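Local coordinates for prolyl-tRNA synthetase (Naegleria fowleri, PDB 6NAB), which probably attaches proline to its cognate tRNA, as a class II aminoacyl-tRNA synthetase that activates the amino acid with ATP, at residues F76-T81 against I114-T119; T146-W151 against F165-G170; K130-H135 against F250-E255; S239-Q244 against F263-S268. All blocks are in the same frame, centred on the assembly; numbering follows the deposited sequence. Where two conformers were deposited one is given.

Contact 1. Residues F76-T81 against I114-T119; sequences FPLFVT and IALRPT. With PRO (proline), chain N.
With chi1 at 74°, R117 sets its CG between its own backbone N and carbonyl carbon, and from there an extended chain carries the guanidinium across L78 at about a right angle. The frame is a short antiparallel pairing, strand 79-81 against strand 108-116, at the edge of a three-stranded sheet; 76-81 probably belongs to class II motif 1, and it faces the second subunit, whose E164 accepts from L78 N. Backbone bonds join V80 and A115 in both directions, and R117 N adds one to L78 O at 2.9 Å. At the guanidinium, R117 NH1 makes a weak bond to F76 O (3.1 Å) near the group's plane and also donates to a water shared with P77 O, while L78 CA covers one face and NE is taken by N147 O. The F79 ring is held between two aliphatic groups. Over one face comes I114 CD1, 3.9 Å from the F79 centroid in a CH-pi contact, brought there by the extended end of that side chain (chi2 -176°); L78 CD2 lies over the opposite face. L116 CD2 approaches F79 CE1 obliquely. Beyond R117 the chain enters the proline pocket, where T119 OG1 accepts from the amino N of the bound proline at 2.8 Å.

Contact 2. Residues T146-W151 against F165-G170; sequences TNVVRW and FYWQEG. With AMP (adenosine monophosphate), chain M; PRO (proline), chain N.
Paired backbone bonds come first: T146 and W167 exchange N-H and carbonyl, as do V148 and F165, with V148 N to F165 O the shortest of the four at 2.8 Å. Between these hydrogen-bonded pairs sits the non-hydrogen-bonded pair N147 and Y166, where N147 CB rests against Y166 CD1 at 3.6 Å on the side of the sheet turned from the ligands. The weaker polar contacts gather at the indole. W167 NE1 splits its hydrogen between T146 OG1 and E169 OE1, both weak bonds of 3.3 Å; E169 OE1 also meets S120 OG. These two antiparallel strands correspond to motif 2 of the class II synthetases, and R150 is probably its arginine. The charged bonds belong to that residue: R150 NH1 donates to AMP O1P at 3.0 Å, nearly straight at 168°, and R150 NH2 to proline OXT at 2.7 Å, so one guanidinium spans the phosphate and the carboxylate. The R150 chain, extended from CG to NE (chi2 -178°), takes it there, and P118 O holds NE. Aromatic contacts complete the set. F165 presents its CZ corner over one guanidinium face, with the two planes 76° apart, while the adenine of AMP lies over a face of its ring. In one of two V148 conformers, and so only tentatively, CG2 sits over the other face of F165 and above the five-membered ring of W167. E169 CB covers the far side of the indole, and W167 CH2 comes to 3.5 Å from proline OXT.

Contact 3. Residues K130-H135 against F250-E255; sequences KWIQSH and FKIQFE
From I132 to H135 and from I252 to E255 the two chains run with end-to-end directions 37° apart, joined by a single bridge in which E255 N donates to Q133 O (3.1 Å) and H135 N to E255 O (3.1 Å). In both bonds the donor is tilted about 30° from the carbonyl plane. Where the backbones separate, water fills in: one molecule accepts from Q253 N and lies 2.7 Å from I132 O, to which it can donate. I132 O and Q253 O, both acceptors, lie 3.3 Å apart. A second water donates to Q133 O.

The side chains divide by depth. On the buried side, I132 sends its two branches to different partners: I132 CD1 touches I252 CG2 at 3.7 Å, and I132 CG2, placed opposite the backbone N, reaches F254 CB at 3.9 Å. F254 turns its ring, through a chi1 of 68°, toward H135, where CD1 comes obliquely to the backbone N of H135 and also meets its CB. On the solvent side the imidazole of H135 brings its CD2 to 3.4 Å from E255 O, close to the ring plane, while Q133 and E255 lie outermost.

The contact ties the exit of helix 121-131, which I132 leaves, to strand 253-255, itself paired with strand 261-272 through I252 and F254; L138, on the way to strand 140-149, touches both I132 and F254.

Contact 4. Residues S239-Q244 against F263-S268; sequences SHHLGQ and FAYQNS. With PRO (proline), chain N.
G243 O is gripped by two donors, Q266 N at 3.0 Å and a water at 2.9 Å that also donates to Q266 OE1, so the side chain of Q266 is tied back to the strand opposite. Nearby, L242 N reaches Q266 O at 2.7 Å, and L242 and G243 together face Q266 as a classic beta bulge; the positive phi of G243 suits a glycine. Toward helix 177-198, H241 ND1 donates to N267 OD1 at 2.9 Å, along an almost straight line (167°) and in the imidazole plane, though the amide is turned 62° from the ring. N267 ND2 binds E183 and A180 of that helix. Past the bulge, the amide of Q244 stacks on the Y265 ring, planes 15° apart, with CG over the ring centre. Q244 NE2 donates to F263 O at 3.0 Å, from above the carbonyl plane. At the other end H240 and S268 form a hydrogen-bonded pair, and both side chains turn to the ligand: H240 NE2 donates to proline O at 2.9 Å, with T220 holding ND1, and S268 OG lies beside proline CA and bonds E121. Strand 261-272, leading into helix 274-283, here forms part of the antiparallel active-site sheet that defines class II synthetases.

How the contacts relate
Contacts 1, 2 and 4 are buried and converge on the bound proline, each supplying a different donor or acceptor: T119 OG1 for its amino group, R150 and H240 for its two carboxylate oxygens. Contact 3 lies at the periphery, partly exposed, with a single backbone bridge where the others have antiparallel strand pairs, one of them bulged. Contacts 1 and 2 are joined by hydrogen bonds from the two arginines, and both meet the second subunit. Contacts 2 and 4 occupy adjoining strands of one sheet, 164-174 and 261-272. Contact 3 extends that sheet outward, its I252 bonding A264 of contact 4.

Contact 1. Residues F76-T81 against I114-T119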
# COMPACT_ATOMS: atom_id res chain seq x y z
N PHE B 76 8.43 6.32 -3.92
CA PHE B 76 8.74 7.60 -4.53
C PHE B 76 7.48 8.46 -4.59
O PHE B 76 6.36 7.95 -4.43
CB PHE B 76 9.29 7.37 -5.95
CG PHE B 76 10.75 6.98 -6.00
CD1 PHE B 76 11.16 5.69 -5.68
CD2 PHE B 76 11.71 7.90 -6.42
CE1 PHE B 76 12.50 5.33 -5.75
CE2 PHE B 76 13.04 7.56 -6.51
CZ PHE B 76 13.45 6.27 -6.17
N PRO B 77 7.61 9.76 -4.83
CA PRO B 77 6.44 10.65 -4.73
C PRO B 77 5.39 10.45 -5.83
O PRO B 77 5.65 9.96 -6.94
CB PRO B 77 7.05 12.05 -4.81
CG PRO B 77 8.45 11.86 -4.28
CD PRO B 77 8.86 10.53 -4.84
N LEU B 78 4.17 10.90 -5.49
CA LEU B 78 3.05 10.95 -6.43
C LEU B 78 3.28 11.98 -7.54
O LEU B 78 2.80 11.79 -8.66
CB LEU B 78 1.78 11.30 -5.66
CG LEU B 78 0.48 11.58 -6.43
CD1 LEU B 78 0.01 10.31 -7.13
CD2 LEU B 78 -0.60 12.09 -5.45
N PHE B 79 4.00 13.05 -7.25
CA PHE B 79 4.13 14.19 -8.14
C PHE B 79 5.41 14.11 -8.97
O PHE B 79 6.43 13.60 -8.51
CB PHE B 79 4.14 15.49 -7.34
CG PHE B 79 2.91 15.70 -6.50
CD1 PHE B 79 1.67 15.89 -7.10
CD2 PHE B 79 3.00 15.73 -5.11
CE1 PHE B 79 0.52 16.11 -6.32
CE2 PHE B 79 1.86 15.93 -4.34
CZ PHE B 79 0.62 16.13 -4.94
N VAL B 80 5.34 14.64 -10.20
CA VAL B 80 6.51 14.73 -11.07
C VAL B 80 6.52 16.12 -11.71
O VAL B 80 5.46 16.70 -11.97
CB VAL B 80 6.51 13.62 -12.15
CG1 VAL B 80 5.25 13.70 -13.03
CG2 VAL B 80 7.79 13.67 -13.00
N THR B 81 7.71 16.68 -11.89
CA THR B 81 7.77 17.99 -12.51
C THR B 81 7.66 17.87 -14.03
O THR B 81 7.92 16.82 -14.62
CB THR B 81 9.06 18.74 -12.15
OG1 THR B 81 10.20 18.00 -12.62
CG2 THR B 81 9.18 18.97 -10.64
N ILE B 114 2.40 20.92 -11.34
CA ILE B 114 3.04 19.62 -11.21
C ILE B 114 2.04 18.55 -11.61
O ILE B 114 0.83 18.73 -11.50
CB ILE B 114 3.59 19.36 -9.78
CG1 ILE B 114 2.45 19.41 -8.77
CG2 ILE B 114 4.72 20.35 -9.43
CD1 ILE B 114 2.92 19.26 -7.35
N ALA B 115 2.57 17.43 -12.08
CA ALA B 115 1.79 16.36 -12.67
C ALA B 115 1.67 15.18 -11.71
O ALA B 115 2.54 14.95 -10.87
CB ALA B 115 2.43 15.90 -13.98
N LEU B 116 0.58 14.43 -11.86
CA LEU B 116 0.42 13.16 -11.16
C LEU B 116 1.07 12.05 -11.98
O LEU B 116 0.93 12.00 -13.21
CB LEU B 116 -1.07 12.86 -10.94
CG LEU B 116 -1.89 13.91 -10.20
CD1 LEU B 116 -3.32 13.42 -9.98
CD2 LEU B 116 -1.22 14.25 -8.88
N ARG B 117 1.76 11.15 -11.29
CA ARG B 117 2.53 10.11 -11.95
C ARG B 117 1.63 9.23 -12.83
O ARG B 117 0.64 8.66 -12.33
CB ARG B 117 3.28 9.25 -10.93
CG ARG B 117 2.45 8.27 -10.11
CD ARG B 117 3.27 7.49 -9.07
NE ARG B 117 2.36 7.20 -7.96
CZ ARG B 117 2.68 7.15 -6.68
NH1 ARG B 117 3.94 7.35 -6.27
NH2 ARG B 117 1.71 6.90 -5.81
N PRO B 118 1.91 9.12 -14.12
CA PRO B 118 1.25 8.08 -14.94
C PRO B 118 2.02 6.77 -14.88
O PRO B 118 1.51 5.72 -15.30
CB PRO B 118 1.28 8.70 -16.34
CG PRO B 118 2.55 9.48 -16.35
CD PRO B 118 2.72 10.03 -14.94
N THR B 119 3.26 6.86 -14.40
CA THR B 119 4.28 5.81 -14.29
C THR B 119 5.52 6.53 -13.78
O THR B 119 5.61 7.75 -13.96
CB THR B 119 4.54 5.08 -15.62
OG1 THR B 119 5.56 4.09 -15.43
CG2 THR B 119 4.97 6.06 -16.73
N PRO N . 6.31 1.55 -16.21
CA PRO N . 5.89 0.53 -17.19
C PRO N . 4.50 0.82 -17.76
O PRO N . 3.98 0.05 -18.58
CB PRO N . 5.89 -0.77 -16.37
CG PRO N . 5.70 -0.30 -14.93
CD PRO N . 6.47 0.99 -14.86
OXT PRO N . 3.88 1.84 -17.42
O HOH W 1 6.51 7.39 -7.89

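Contact 2. Residues T146-W151 against F165-G170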
# COMPACT_ATOMS: atom_id res chain seq x y z
N THR B 146 1.86 1.20 -5.57
CA THR B 146 1.36 2.57 -5.54
C THR B 146 0.10 2.70 -6.38
O THR B 146 -0.27 1.80 -7.13
CB THR B 146 2.39 3.59 -6.08
OG1 THR B 146 2.52 3.41 -7.50
CG2 THR B 146 3.74 3.41 -5.51
N ASN B 147 -0.52 3.87 -6.29
CA ASN B 147 -1.58 4.27 -7.21
C ASN B 147 -1.00 5.12 -8.33
O ASN B 147 -0.02 5.85 -8.15
CB ASN B 147 -2.69 5.03 -6.47
CG ASN B 147 -2.19 6.25 -5.70
OD1 ASN B 147 -1.00 6.36 -5.39
ND2 ASN B 147 -3.09 7.17 -5.41
N VAL B 148 -1.60 5.02 -9.51
CA VAL B 148 -1.16 5.80 -10.65
C VAL B 148 -2.40 6.36 -11.34
O VAL B 148 -3.51 5.84 -11.20
CB VAL B 148 -0.29 4.98 -11.62
CG1 VAL B 148 1.17 5.02 -11.15
CG2 VAL B 148 -0.75 3.56 -11.65
N VAL B 149 -2.19 7.45 -12.08
CA VAL B 149 -3.27 8.20 -12.73
C VAL B 149 -2.98 8.31 -14.23
O VAL B 149 -1.93 8.84 -14.63
CB VAL B 149 -3.43 9.59 -12.10
CG1 VAL B 149 -4.43 10.43 -12.87
CG2 VAL B 149 -3.81 9.48 -10.58
N ARG B 150 -3.91 7.83 -15.04
CA ARG B 150 -3.86 8.05 -16.49
C ARG B 150 -5.24 8.52 -16.91
O ARG B 150 -6.22 7.78 -16.76
CB ARG B 150 -3.46 6.77 -17.23
CG ARG B 150 -2.01 6.34 -16.95
CD ARG B 150 -1.57 5.09 -17.73
NE ARG B 150 -0.29 4.57 -17.19
CZ ARG B 150 0.40 3.55 -17.71
NH1 ARG B 150 -0.03 2.91 -18.80
NH2 ARG B 150 1.53 3.17 -17.12
N TRP B 151 -5.32 9.76 -17.39
CA TRP B 151 -6.62 10.34 -17.73
C TRP B 151 -7.06 9.76 -19.07
O TRP B 151 -7.03 10.41 -20.11
CB TRP B 151 -6.56 11.86 -17.74
CG TRP B 151 -7.83 12.44 -17.25
CD1 TRP B 151 -8.80 13.05 -17.99
CD2 TRP B 151 -8.32 12.40 -15.91
NE1 TRP B 151 -9.85 13.42 -17.18
CE2 TRP B 151 -9.57 13.03 -15.90
CE3 TRP B 151 -7.80 11.89 -14.70
CZ2 TRP B 151 -10.33 13.18 -14.73
CZ3 TRP B 151 -8.55 12.04 -13.55
CH2 TRP B 151 -9.80 12.68 -13.57
N PHE B 165 -5.60 3.68 -10.96
CA PHE B 165 -5.49 2.25 -10.69
C PHE B 165 -4.29 2.01 -9.78
O PHE B 165 -3.48 2.91 -9.52
CB PHE B 165 -5.41 1.43 -11.99
CG PHE B 165 -4.26 1.80 -12.93
CD1 PHE B 165 -3.07 1.09 -12.90
CD2 PHE B 165 -4.42 2.78 -13.89
CE1 PHE B 165 -2.05 1.38 -13.79
CE2 PHE B 165 -3.39 3.09 -14.79
CZ PHE B 165 -2.20 2.39 -14.73
N TYR B 166 -4.22 0.79 -9.26
CA TYR B 166 -3.22 0.38 -8.29
C TYR B 166 -2.39 -0.71 -8.92
O TYR B 166 -2.91 -1.56 -9.64
CB TYR B 166 -3.90 -0.09 -6.98
CG TYR B 166 -4.93 0.92 -6.55
CD1 TYR B 166 -4.56 2.07 -5.86
CD2 TYR B 166 -6.26 0.79 -6.91
CE1 TYR B 166 -5.49 3.02 -5.50
CE2 TYR B 166 -7.21 1.74 -6.56
CZ TYR B 166 -6.81 2.85 -5.86
OH TYR B 166 -7.74 3.80 -5.51
N TRP B 167 -1.09 -0.67 -8.67
CA TRP B 167 -0.19 -1.62 -9.31
C TRP B 167 1.05 -1.81 -8.43
O TRP B 167 1.18 -1.20 -7.36
CB TRP B 167 0.15 -1.15 -10.74
CG TRP B 167 1.12 0.03 -10.87
CD1 TRP B 167 1.67 0.80 -9.86
CD2 TRP B 167 1.67 0.53 -12.09
NE1 TRP B 167 2.53 1.75 -10.40
CE2 TRP B 167 2.55 1.60 -11.76
CE3 TRP B 167 1.51 0.18 -13.45
CZ2 TRP B 167 3.24 2.32 -12.74
CZ3 TRP B 167 2.20 0.90 -14.41
CH2 TRP B 167 3.05 1.97 -14.05
N GLN B 168 1.92 -2.70 -8.86
CA GLN B 168 3.34 -2.60 -8.55
C GLN B 168 4.07 -2.22 -9.83
O GLN B 168 3.66 -2.59 -10.93
CB GLN B 168 3.91 -3.91 -7.97
CG GLN B 168 3.72 -5.17 -8.83
CD GLN B 168 4.67 -5.25 -10.05
OE1 GLN B 168 4.29 -5.77 -11.10
NE2 GLN B 168 5.88 -4.71 -9.92
N GLU B 169 5.12 -1.43 -9.67
CA GLU B 169 6.05 -1.16 -10.77
C GLU B 169 7.46 -1.46 -10.27
O GLU B 169 7.88 -0.96 -9.22
CB GLU B 169 5.90 0.29 -11.27
CG GLU B 169 6.10 1.40 -10.21
CD GLU B 169 5.93 2.81 -10.80
OE1 GLU B 169 5.24 3.64 -10.16
OE2 GLU B 169 6.50 3.08 -11.89
N GLY B 170 8.15 -2.35 -10.98
CA GLY B 170 9.54 -2.68 -10.68
C GLY B 170 10.45 -1.98 -11.66
O GLY B 170 10.12 -1.84 -12.84
P AMP M . 1.08 -0.54 -20.07
O1P AMP M . 1.92 0.78 -19.77
O2P AMP M . -0.12 -0.43 -21.06
O3P AMP M . 2.07 -1.64 -20.44
O5' AMP M . 0.46 -1.11 -18.72
C5' AMP M . 1.26 -1.31 -17.55
C4' AMP M . 0.49 -2.08 -16.50
O4' AMP M . -0.65 -1.29 -16.08
C3' AMP M . -0.07 -3.41 -16.99
O3' AMP M . -0.06 -4.36 -15.93
C2' AMP M . -1.51 -3.04 -17.40
O2' AMP M . -2.41 -4.12 -17.34
C1' AMP M . -1.86 -1.95 -16.39
N9 AMP M . -2.79 -0.93 -16.88
C8 AMP M . -2.56 -0.00 -17.86
N7 AMP M . -3.48 0.93 -17.96
C5 AMP M . -4.40 0.58 -16.98
C6 AMP M . -5.60 1.18 -16.56
N6 AMP M . -6.10 2.31 -17.07
N1 AMP M . -6.28 0.58 -15.54
C2 AMP M . -5.77 -0.53 -15.00
N3 AMP M . -4.65 -1.18 -15.32
C4 AMP M . -4.00 -0.57 -16.31
N PRO N . 6.31 1.55 -16.21
CA PRO N . 5.89 0.53 -17.19
C PRO N . 4.50 0.82 -17.76
O PRO N . 3.98 0.05 -18.58
CB PRO N . 5.89 -0.77 -16.37
CG PRO N . 5.70 -0.30 -14.93
CD PRO N . 6.47 0.99 -14.86
OXT PRO N . 3.88 1.84 -17.42

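Contact 3. Residues K130-H135 against F250-E255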
# COMPACT_ATOMS: atom_id res chain seq x y z
N LYS B 130 22.16 8.99 -9.47
CA LYS B 130 22.98 9.33 -8.31
C LYS B 130 23.46 8.09 -7.57
O LYS B 130 24.62 8.02 -7.17
CB LYS B 130 22.20 10.25 -7.36
CG LYS B 130 22.83 10.39 -5.99
CD LYS B 130 21.87 11.03 -4.99
CE LYS B 130 22.44 10.98 -3.58
NZ LYS B 130 21.44 11.42 -2.57
N TRP B 131 22.57 7.09 -7.40
CA TRP B 131 22.90 5.90 -6.62
C TRP B 131 23.86 4.96 -7.34
O TRP B 131 24.52 4.14 -6.69
CB TRP B 131 21.62 5.12 -6.23
CG TRP B 131 20.67 5.91 -5.35
CD1 TRP B 131 21.00 6.93 -4.49
CD2 TRP B 131 19.24 5.77 -5.26
NE1 TRP B 131 19.87 7.41 -3.86
CE2 TRP B 131 18.78 6.72 -4.31
CE3 TRP B 131 18.30 4.92 -5.88
CZ2 TRP B 131 17.43 6.85 -3.97
CZ3 TRP B 131 16.96 5.05 -5.53
CH2 TRP B 131 16.54 6.01 -4.60
N ILE B 132 23.93 5.02 -8.67
CA ILE B 132 24.77 4.11 -9.44
C ILE B 132 26.04 4.86 -9.84
O ILE B 132 25.98 5.89 -10.52
CB ILE B 132 24.02 3.57 -10.67
CG1 ILE B 132 22.84 2.70 -10.20
CG2 ILE B 132 24.96 2.79 -11.58
CD1 ILE B 132 21.75 2.48 -11.27
N GLN B 133 27.19 4.37 -9.39
CA GLN B 133 28.45 5.00 -9.75
C GLN B 133 29.46 4.00 -10.30
O GLN B 133 30.31 4.35 -11.12
CB GLN B 133 29.04 5.74 -8.54
CG GLN B 133 28.22 6.95 -8.12
CD GLN B 133 28.26 8.07 -9.17
OE1 GLN B 133 29.34 8.50 -9.58
NE2 GLN B 133 27.09 8.54 -9.60
N SER B 134 29.37 2.75 -9.85
CA SER B 134 30.31 1.71 -10.27
C SER B 134 29.54 0.42 -10.50
O SER B 134 28.41 0.26 -10.02
CB SER B 134 31.41 1.50 -9.23
OG SER B 134 31.22 0.29 -8.51
N HIS B 135 30.16 -0.51 -11.22
CA HIS B 135 29.51 -1.80 -11.43
C HIS B 135 29.22 -2.51 -10.12
O HIS B 135 28.41 -3.44 -10.10
CB HIS B 135 30.37 -2.70 -12.32
CG HIS B 135 31.69 -3.04 -11.72
ND1 HIS B 135 31.85 -4.05 -10.79
CD2 HIS B 135 32.92 -2.51 -11.90
CE1 HIS B 135 33.12 -4.13 -10.44
NE2 HIS B 135 33.79 -3.20 -11.09
N PHE B 250 18.90 10.11 -18.69
CA PHE B 250 19.08 10.49 -17.29
C PHE B 250 20.52 10.35 -16.81
O PHE B 250 20.80 10.58 -15.62
CB PHE B 250 18.12 9.66 -16.42
CG PHE B 250 16.69 10.10 -16.53
CD1 PHE B 250 15.83 9.48 -17.42
CD2 PHE B 250 16.21 11.16 -15.77
CE1 PHE B 250 14.50 9.89 -17.55
CE2 PHE B 250 14.88 11.57 -15.89
CZ PHE B 250 14.02 10.93 -16.77
N LYS B 251 21.45 10.00 -17.71
CA LYS B 251 22.87 9.85 -17.41
C LYS B 251 23.10 8.85 -16.28
O LYS B 251 23.81 9.12 -15.31
CB LYS B 251 23.52 11.20 -17.08
CG LYS B 251 23.29 12.28 -18.14
CD LYS B 251 23.83 13.62 -17.66
CE LYS B 251 23.42 14.77 -18.57
NZ LYS B 251 23.77 16.10 -17.98
N ILE B 252 22.47 7.68 -16.40
CA ILE B 252 22.73 6.58 -15.47
C ILE B 252 23.94 5.83 -16.01
O ILE B 252 23.83 4.96 -16.87
CB ILE B 252 21.52 5.66 -15.32
CG1 ILE B 252 20.27 6.47 -14.93
CG2 ILE B 252 21.79 4.60 -14.27
CD1 ILE B 252 18.98 5.67 -15.04
N GLN B 253 25.11 6.16 -15.48
CA GLN B 253 26.39 5.65 -15.95
C GLN B 253 27.15 5.00 -14.81
O GLN B 253 26.92 5.29 -13.63
CB GLN B 253 27.27 6.77 -16.53
CG GLN B 253 26.58 7.68 -17.51
CD GLN B 253 27.48 8.83 -17.91
OE1 GLN B 253 27.69 9.76 -17.14
NE2 GLN B 253 28.05 8.74 -19.11
N PHE B 254 28.07 4.12 -15.17
CA PHE B 254 28.88 3.45 -14.16
C PHE B 254 30.24 3.15 -14.75
O PHE B 254 30.39 2.93 -15.96
CB PHE B 254 28.23 2.16 -13.66
CG PHE B 254 28.18 1.07 -14.70
CD1 PHE B 254 29.13 0.07 -14.70
CD2 PHE B 254 27.19 1.06 -15.67
CE1 PHE B 254 29.09 -0.94 -15.66
CE2 PHE B 254 27.14 0.06 -16.62
CZ PHE B 254 28.10 -0.94 -16.62
N GLU B 255 31.25 3.18 -13.88
CA GLU B 255 32.58 2.71 -14.20
C GLU B 255 32.58 1.19 -14.19
O GLU B 255 32.31 0.58 -13.15
CB GLU B 255 33.60 3.27 -13.20
CG GLU B 255 34.94 2.57 -13.21
CD GLU B 255 35.92 3.18 -12.23
OE1 GLU B 255 36.46 4.26 -12.53
OE2 GLU B 255 36.13 2.59 -11.15
O HOH W 2 25.29 7.29 -12.75
O HOH W 3 29.78 7.03 -12.84

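Contact 4. Residues S239-Q244 against F263-S268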
# COMPACT_ATOMS: atom_id res chain seq x y z
N SER B 239 6.27 -6.54 -19.11
CA SER B 239 7.65 -6.55 -18.66
C SER B 239 8.51 -6.00 -19.79
O SER B 239 8.63 -6.62 -20.85
CB SER B 239 8.07 -7.97 -18.28
OG SER B 239 9.38 -7.95 -17.75
N HIS B 240 9.07 -4.81 -19.57
CA HIS B 240 9.78 -4.08 -20.62
C HIS B 240 11.28 -4.16 -20.44
O HIS B 240 11.80 -4.04 -19.32
CB HIS B 240 9.41 -2.59 -20.64
CG HIS B 240 7.95 -2.32 -20.51
ND1 HIS B 240 7.03 -2.62 -21.49
CD2 HIS B 240 7.24 -1.75 -19.49
CE1 HIS B 240 5.82 -2.27 -21.09
NE2 HIS B 240 5.92 -1.73 -19.89
N HIS B 241 12.00 -4.30 -21.55
CA HIS B 241 13.42 -4.02 -21.59
C HIS B 241 13.59 -2.62 -22.15
O HIS B 241 13.20 -2.35 -23.30
CB HIS B 241 14.18 -5.04 -22.43
CG HIS B 241 15.65 -4.76 -22.52
ND1 HIS B 241 16.48 -4.72 -21.42
CD2 HIS B 241 16.45 -4.48 -23.59
CE1 HIS B 241 17.71 -4.44 -21.79
NE2 HIS B 241 17.72 -4.30 -23.11
N LEU B 242 14.14 -1.71 -21.35
CA LEU B 242 14.33 -0.33 -21.78
C LEU B 242 15.68 -0.11 -22.43
O LEU B 242 15.94 0.99 -22.93
CB LEU B 242 14.16 0.63 -20.60
CG LEU B 242 12.91 0.43 -19.73
CD1 LEU B 242 12.93 1.38 -18.52
CD2 LEU B 242 11.62 0.60 -20.55
N GLY B 243 16.53 -1.13 -22.46
CA GLY B 243 17.87 -0.95 -23.03
C GLY B 243 18.59 0.17 -22.31
O GLY B 243 18.56 0.27 -21.08
N GLN B 244 19.26 1.03 -23.09
CA GLN B 244 19.93 2.21 -22.56
C GLN B 244 19.19 3.49 -22.92
O GLN B 244 19.77 4.58 -22.83
CB GLN B 244 21.38 2.27 -23.04
CG GLN B 244 22.28 1.12 -22.55
CD GLN B 244 23.60 1.02 -23.31
OE1 GLN B 244 23.62 1.17 -24.53
NE2 GLN B 244 24.70 0.76 -22.59
N PHE B 263 26.69 3.19 -20.00
CA PHE B 263 25.32 3.39 -19.58
C PHE B 263 24.71 2.09 -19.07
O PHE B 263 24.99 1.01 -19.60
CB PHE B 263 24.48 3.94 -20.74
CG PHE B 263 24.87 5.32 -21.15
CD1 PHE B 263 24.47 6.41 -20.40
CD2 PHE B 263 25.64 5.53 -22.29
CE1 PHE B 263 24.82 7.70 -20.77
CE2 PHE B 263 26.00 6.81 -22.67
CZ PHE B 263 25.60 7.90 -21.91
N ALA B 264 23.89 2.20 -18.03
CA ALA B 264 23.23 1.02 -17.48
C ALA B 264 22.14 0.50 -18.42
O ALA B 264 21.52 1.26 -19.16
CB ALA B 264 22.59 1.34 -16.11
N TYR B 265 21.90 -0.81 -18.36
CA TYR B 265 20.76 -1.43 -19.04
C TYR B 265 19.62 -1.54 -18.04
O TYR B 265 19.84 -1.97 -16.90
CB TYR B 265 21.12 -2.81 -19.58
CG TYR B 265 22.00 -2.76 -20.80
CD1 TYR B 265 21.45 -2.79 -22.08
CD2 TYR B 265 23.38 -2.64 -20.69
CE1 TYR B 265 22.25 -2.72 -23.21
CE2 TYR B 265 24.20 -2.57 -21.83
CZ TYR B 265 23.61 -2.61 -23.08
OH TYR B 265 24.39 -2.54 -24.21
N GLN B 266 18.42 -1.14 -18.46
CA GLN B 266 17.30 -1.07 -17.54
C GLN B 266 16.07 -1.83 -18.05
O GLN B 266 15.84 -1.97 -19.26
CB GLN B 266 16.91 0.37 -17.28
CG GLN B 266 17.99 1.20 -16.57
CD GLN B 266 17.53 2.62 -16.42
OE1 GLN B 266 17.76 3.46 -17.31
NE2 GLN B 266 16.82 2.89 -15.34
N ASN B 267 15.28 -2.29 -17.08
CA ASN B 267 13.95 -2.85 -17.31
C ASN B 267 12.95 -2.11 -16.43
O ASN B 267 13.31 -1.54 -15.39
CB ASN B 267 13.85 -4.35 -16.92
CG ASN B 267 14.87 -5.23 -17.61
OD1 ASN B 267 15.24 -5.00 -18.77
ND2 ASN B 267 15.34 -6.25 -16.90
N SER B 268 11.69 -2.14 -16.84
CA SER B 268 10.61 -1.83 -15.91
C SER B 268 9.45 -2.78 -16.19
O SER B 268 9.31 -3.31 -17.30
CB SER B 268 10.17 -0.34 -16.00
OG SER B 268 9.52 -0.03 -17.22
N PRO N . 6.31 1.55 -16.21
CA PRO N . 5.89 0.53 -17.19
C PRO N . 4.50 0.82 -17.76
O PRO N . 3.98 0.05 -18.58
CB PRO N . 5.89 -0.77 -16.37
CG PRO N . 5.70 -0.30 -14.93
CD PRO N . 6.47 0.99 -14.86
OXT PRO N . 3.88 1.84 -17.42
O HOH W 4 17.56 2.75 -20.05
O HOH W 5 27.54 2.37 -22.63